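Local atomic coordinates of putative nisin-resistance protein (Streptococcus agalactiae 515, PDB entry 4Y68), a protein that probably cleaves the lantibiotic nisin as a membrane-anchored peptidase of family S41, giving the bacterium resistance to it. Residues A[30-44]-A[59-72]. Residues are numbered along the deposited sequence; the frame is centred on the assembly and turned at random.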
# COMPACT_ATOMS: atom_id res chain seq x y z
N PRO A 30 1.90 -29.55 7.52
CA PRO A 30 1.63 -29.38 8.95
C PRO A 30 0.19 -29.77 9.28
O PRO A 30 -0.69 -29.72 8.41
CB PRO A 30 1.86 -27.88 9.18
CG PRO A 30 1.65 -27.22 7.79
CD PRO A 30 2.16 -28.27 6.83
N SER A 31 -0.03 -30.21 10.51
CA SER A 31 -1.37 -30.39 11.02
C SER A 31 -2.09 -29.04 11.07
O SER A 31 -1.46 -27.97 11.04
CB SER A 31 -1.33 -31.02 12.41
OG SER A 31 -0.81 -30.06 13.32
N SER A 32 -3.41 -29.08 11.16
CA SER A 32 -4.16 -27.85 11.35
C SER A 32 -3.72 -27.07 12.59
O SER A 32 -3.68 -25.84 12.56
CB SER A 32 -5.64 -28.16 11.41
OG SER A 32 -6.01 -28.79 10.20
N GLU A 33 -3.38 -27.77 13.67
CA GLU A 33 -2.84 -27.08 14.84
C GLU A 33 -1.51 -26.38 14.55
O GLU A 33 -1.36 -25.20 14.87
CB GLU A 33 -2.64 -28.03 16.01
CG GLU A 33 -2.06 -27.34 17.25
CD GLU A 33 -1.92 -28.26 18.46
OE1 GLU A 33 -2.21 -29.47 18.32
OE2 GLU A 33 -1.52 -27.78 19.55
N ARG A 34 -0.54 -27.12 14.02
CA ARG A 34 0.75 -26.55 13.59
C ARG A 34 0.56 -25.30 12.73
O ARG A 34 1.17 -24.27 12.96
CB ARG A 34 1.55 -27.59 12.77
CG ARG A 34 3.01 -27.80 13.16
CD ARG A 34 3.91 -26.68 12.74
NE ARG A 34 4.15 -25.76 13.85
CZ ARG A 34 5.16 -24.89 13.93
NH1 ARG A 34 6.08 -24.81 12.97
NH2 ARG A 34 5.26 -24.10 15.00
N TYR A 35 -0.30 -25.44 11.72
CA TYR A 35 -0.57 -24.37 10.77
C TYR A 35 -1.00 -23.12 11.52
O TYR A 35 -0.54 -22.02 11.21
CB TYR A 35 -1.63 -24.84 9.77
CG TYR A 35 -2.06 -23.87 8.69
CD1 TYR A 35 -1.63 -24.02 7.38
CD2 TYR A 35 -2.94 -22.83 8.98
CE1 TYR A 35 -2.04 -23.15 6.38
CE2 TYR A 35 -3.36 -21.94 7.99
CZ TYR A 35 -2.91 -22.11 6.69
OH TYR A 35 -3.34 -21.25 5.69
N GLY A 36 -1.84 -23.30 12.54
CA GLY A 36 -2.28 -22.18 13.35
C GLY A 36 -1.16 -21.60 14.21
O GLY A 36 -1.09 -20.39 14.41
N ARG A 37 -0.29 -22.47 14.72
CA ARG A 37 0.78 -22.02 15.60
C ARG A 37 1.87 -21.26 14.83
O ARG A 37 2.49 -20.33 15.36
CB ARG A 37 1.37 -23.20 16.36
CG ARG A 37 0.44 -23.74 17.44
CD ARG A 37 1.04 -24.93 18.15
NE ARG A 37 2.12 -24.57 19.05
CZ ARG A 37 1.95 -24.25 20.33
NH1 ARG A 37 0.73 -24.23 20.85
NH2 ARG A 37 3.00 -23.94 21.08
N VAL A 38 2.06 -21.63 13.57
CA VAL A 38 2.97 -20.92 12.68
C VAL A 38 2.55 -19.47 12.52
O VAL A 38 3.38 -18.58 12.52
CB VAL A 38 3.04 -21.59 11.27
CG1 VAL A 38 3.53 -20.58 10.23
CG2 VAL A 38 3.92 -22.82 11.32
N ILE A 39 1.25 -19.24 12.40
CA ILE A 39 0.76 -17.87 12.27
C ILE A 39 0.97 -17.08 13.57
O ILE A 39 1.35 -15.91 13.54
CB ILE A 39 -0.72 -17.82 11.88
CG1 ILE A 39 -0.92 -18.51 10.51
CG2 ILE A 39 -1.23 -16.35 11.88
CD1 ILE A 39 -2.40 -18.85 10.20
N LEU A 40 0.75 -17.72 14.71
CA LEU A 40 0.94 -17.06 15.99
C LEU A 40 2.41 -16.68 16.20
O LEU A 40 2.71 -15.57 16.66
CB LEU A 40 0.42 -17.95 17.14
CG LEU A 40 -1.10 -18.21 17.12
CD1 LEU A 40 -1.52 -19.19 18.21
CD2 LEU A 40 -1.91 -16.89 17.25
N ASP A 41 3.34 -17.57 15.84
CA ASP A 41 4.76 -17.24 15.92
C ASP A 41 5.12 -15.98 15.11
O ASP A 41 5.81 -15.09 15.61
CB ASP A 41 5.61 -18.43 15.43
CG ASP A 41 5.63 -19.60 16.41
OD1 ASP A 41 5.43 -19.40 17.63
OD2 ASP A 41 5.87 -20.73 15.96
N ARG A 42 4.64 -15.90 13.87
CA ARG A 42 4.93 -14.74 13.01
C ARG A 42 4.37 -13.48 13.60
O ARG A 42 5.03 -12.44 13.63
CB ARG A 42 4.34 -14.92 11.61
CG ARG A 42 5.09 -15.83 10.74
CD ARG A 42 6.39 -15.20 10.22
NE ARG A 42 7.03 -16.15 9.32
CZ ARG A 42 8.33 -16.21 9.09
NH1 ARG A 42 9.16 -15.36 9.69
NH2 ARG A 42 8.80 -17.13 8.26
N VAL A 43 3.12 -13.57 14.04
CA VAL A 43 2.45 -12.42 14.62
C VAL A 43 3.25 -11.93 15.81
O VAL A 43 3.54 -10.73 15.90
CB VAL A 43 1.01 -12.76 15.03
CG1 VAL A 43 0.41 -11.62 15.86
CG2 VAL A 43 0.18 -13.03 13.80
N GLU A 44 3.64 -12.85 16.69
CA GLU A 44 4.45 -12.46 17.83
C GLU A 44 5.81 -11.89 17.39
O GLU A 44 6.32 -10.91 17.97
CB GLU A 44 4.64 -13.64 18.80
CG GLU A 44 5.55 -13.29 19.97
CD GLU A 44 5.23 -13.99 21.30
OE1 GLU A 44 4.11 -14.54 21.51
OE2 GLU A 44 6.13 -13.98 22.17
N ARG A 59 -3.41 -15.10 22.91
CA ARG A 59 -2.62 -16.13 22.25
C ARG A 59 -2.86 -17.50 22.90
O ARG A 59 -3.05 -18.50 22.20
CB ARG A 59 -1.13 -15.79 22.28
CG ARG A 59 -0.27 -17.01 21.97
CD ARG A 59 1.19 -16.70 21.65
NE ARG A 59 1.76 -17.76 20.81
CZ ARG A 59 2.97 -17.70 20.25
NH1 ARG A 59 3.76 -16.66 20.47
NH2 ARG A 59 3.40 -18.69 19.48
N GLN A 60 -2.84 -17.54 24.23
CA GLN A 60 -3.11 -18.78 24.95
C GLN A 60 -4.49 -19.31 24.60
O GLN A 60 -4.65 -20.49 24.30
CB GLN A 60 -2.98 -18.57 26.47
CG GLN A 60 -3.54 -19.70 27.34
CD GLN A 60 -5.03 -19.53 27.68
OE1 GLN A 60 -5.58 -18.41 27.66
NE2 GLN A 60 -5.68 -20.65 28.00
N ARG A 61 -5.48 -18.42 24.59
CA ARG A 61 -6.84 -18.84 24.25
C ARG A 61 -6.89 -19.41 22.83
O ARG A 61 -7.64 -20.35 22.53
CB ARG A 61 -7.82 -17.68 24.38
CG ARG A 61 -9.24 -18.08 23.99
CD ARG A 61 -10.28 -17.06 24.44
NE ARG A 61 -10.08 -15.75 23.83
CZ ARG A 61 -9.69 -14.67 24.50
NH1 ARG A 61 -9.48 -14.73 25.81
NH2 ARG A 61 -9.53 -13.53 23.86
N SER A 62 -6.08 -18.83 21.95
CA SER A 62 -6.05 -19.26 20.57
C SER A 62 -5.41 -20.65 20.44
O SER A 62 -5.91 -21.53 19.74
CB SER A 62 -5.31 -18.21 19.75
OG SER A 62 -5.21 -18.63 18.41
N GLU A 63 -4.29 -20.85 21.13
CA GLU A 63 -3.62 -22.15 21.16
C GLU A 63 -4.52 -23.27 21.72
O GLU A 63 -4.48 -24.40 21.25
CB GLU A 63 -2.34 -22.06 21.98
CG GLU A 63 -1.29 -21.21 21.30
CD GLU A 63 -0.17 -20.83 22.22
OE1 GLU A 63 -0.33 -21.03 23.44
OE2 GLU A 63 0.86 -20.31 21.74
N LYS A 64 -5.34 -22.94 22.71
CA LYS A 64 -6.25 -23.94 23.29
C LYS A 64 -7.25 -24.41 22.24
O LYS A 64 -7.44 -25.61 22.06
CB LYS A 64 -6.96 -23.38 24.53
CG LYS A 64 -7.96 -24.36 25.16
CD LYS A 64 -8.30 -23.98 26.60
CE LYS A 64 -9.80 -23.74 26.80
NZ LYS A 64 -10.17 -23.54 28.24
N LYS A 65 -7.87 -23.48 21.53
CA LYS A 65 -8.77 -23.86 20.44
C LYS A 65 -8.03 -24.64 19.34
O LYS A 65 -8.58 -25.58 18.77
CB LYS A 65 -9.46 -22.62 19.84
CG LYS A 65 -10.22 -21.78 20.87
CD LYS A 65 -11.17 -20.80 20.18
CE LYS A 65 -12.03 -20.03 21.18
NZ LYS A 65 -11.31 -18.89 21.85
N LEU A 66 -6.79 -24.25 19.02
CA LEU A 66 -6.08 -24.88 17.91
C LEU A 66 -5.84 -26.38 18.15
O LEU A 66 -5.72 -27.14 17.21
CB LEU A 66 -4.75 -24.17 17.63
CG LEU A 66 -4.77 -22.82 16.90
CD1 LEU A 66 -3.35 -22.29 16.71
CD2 LEU A 66 -5.46 -22.95 15.56
N LYS A 67 -5.79 -26.80 19.42
CA LYS A 67 -5.53 -28.20 19.75
C LYS A 67 -6.57 -29.13 19.10
O LYS A 67 -6.26 -30.26 18.74
CB LYS A 67 -5.51 -28.44 21.27
CG LYS A 67 -4.52 -27.58 22.06
CD LYS A 67 -3.60 -28.41 22.96
CE LYS A 67 -2.74 -29.39 22.14
NZ LYS A 67 -1.27 -29.17 22.31
N THR A 68 -7.79 -28.65 18.93
CA THR A 68 -8.82 -29.48 18.31
C THR A 68 -9.24 -28.99 16.93
O THR A 68 -10.28 -29.41 16.42
CB THR A 68 -10.09 -29.57 19.19
OG1 THR A 68 -10.61 -28.26 19.46
CG2 THR A 68 -9.77 -30.28 20.51
N SER A 69 -8.44 -28.12 16.31
CA SER A 69 -8.77 -27.65 14.96
C SER A 69 -8.67 -28.80 13.94
O SER A 69 -7.74 -29.60 13.99
CB SER A 69 -7.87 -26.49 14.55
OG SER A 69 -8.07 -26.16 13.18
N LYS A 70 -9.62 -28.86 13.02
CA LYS A 70 -9.71 -29.95 12.04
C LYS A 70 -9.37 -29.54 10.60
O LYS A 70 -9.36 -30.38 9.70
CB LYS A 70 -11.11 -30.56 12.06
CG LYS A 70 -11.52 -31.17 13.38
CD LYS A 70 -10.77 -32.46 13.63
CE LYS A 70 -11.40 -33.25 14.77
NZ LYS A 70 -11.22 -32.60 16.10
N SER A 71 -9.13 -28.25 10.36
CA SER A 71 -8.66 -27.83 9.05
C SER A 71 -7.91 -26.52 9.14
O SER A 71 -7.95 -25.84 10.18
CB SER A 71 -9.83 -27.71 8.08
OG SER A 71 -10.53 -26.51 8.30
N TYR A 72 -7.21 -26.18 8.06
CA TYR A 72 -6.49 -24.91 7.95
C TYR A 72 -7.45 -23.74 8.00
O TYR A 72 -7.18 -22.75 8.68
CB TYR A 72 -5.67 -24.83 6.66
CG TYR A 72 -4.50 -25.79 6.58
CD1 TYR A 72 -4.04 -26.45 7.70
CD2 TYR A 72 -3.85 -26.02 5.36
CE1 TYR A 72 -2.97 -27.31 7.63
CE2 TYR A 72 -2.78 -26.89 5.28
CZ TYR A 72 -2.34 -27.53 6.41
OH TYR A 72 -1.28 -28.39 6.34
O HOH W 1 -4.40 -30.46 13.95
O HOH W 2 -1.68 -25.31 20.23
O HOH W 3 -3.80 -31.73 17.09
O HOH W 4 1.40 -23.81 23.82
O HOH W 5 6.39 -16.80 19.51
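Tyr72 lies flat against Tyr35 in an offset stack, ring centroids 4.0 Å apart and planes at 13°. Followed outward, CB of Tyr72 sits over the Tyr35 face, 3.8 Å from the ring centroid, a CH-pi contact. CG and CD2 of Tyr72 lie over Tyr35 CD1 and CE1, and Tyr72 CD1 comes within 3.4 Å of Tyr35 CG. Further out, CE1 passes Tyr35 CB, CE2 lies over Tyr35 CD1, and CZ nears Pro30 O. Tyr72 OH gives a hydrogen bond to Pro30 O at 2.5 Å, the acceptor lying at the ring edge. Tyr35 reaches the Tyr72 ring with CG anti to the backbone N (chi1 180°), its own OH hydrogen-bonded to Asp264 OD1 and Arg76 NH1. Helices 32-44 and 59-66 run antiparallel, at 164°, with axes 9.6 Å apart. They mesh knobs-into-holes: Leu66 sits among Glu33, Gly36, Arg37 and Leu40, while Leu40 fills the hole between Arg59, Ser62, Glu63 and Leu66. Charged groups line one edge of this seam. The extended Arg59 lays its guanidinium over Leu40 CB, and Arg59 NH2 donates in its plane to Asp41 OD1 (2.8 Å); NH1 turns to Glu44 and NE to Glu63. Nearer the type I turn Leu66-Ser69, Lys67 NZ donates to the syn lone pair of Glu33 OE2 in a salt bridge. The helix pair packs on helix 72-87 through Leu40, Ser62 and Leu66, while Ile39 rests on strand 267-276 of the antiparallel sheet.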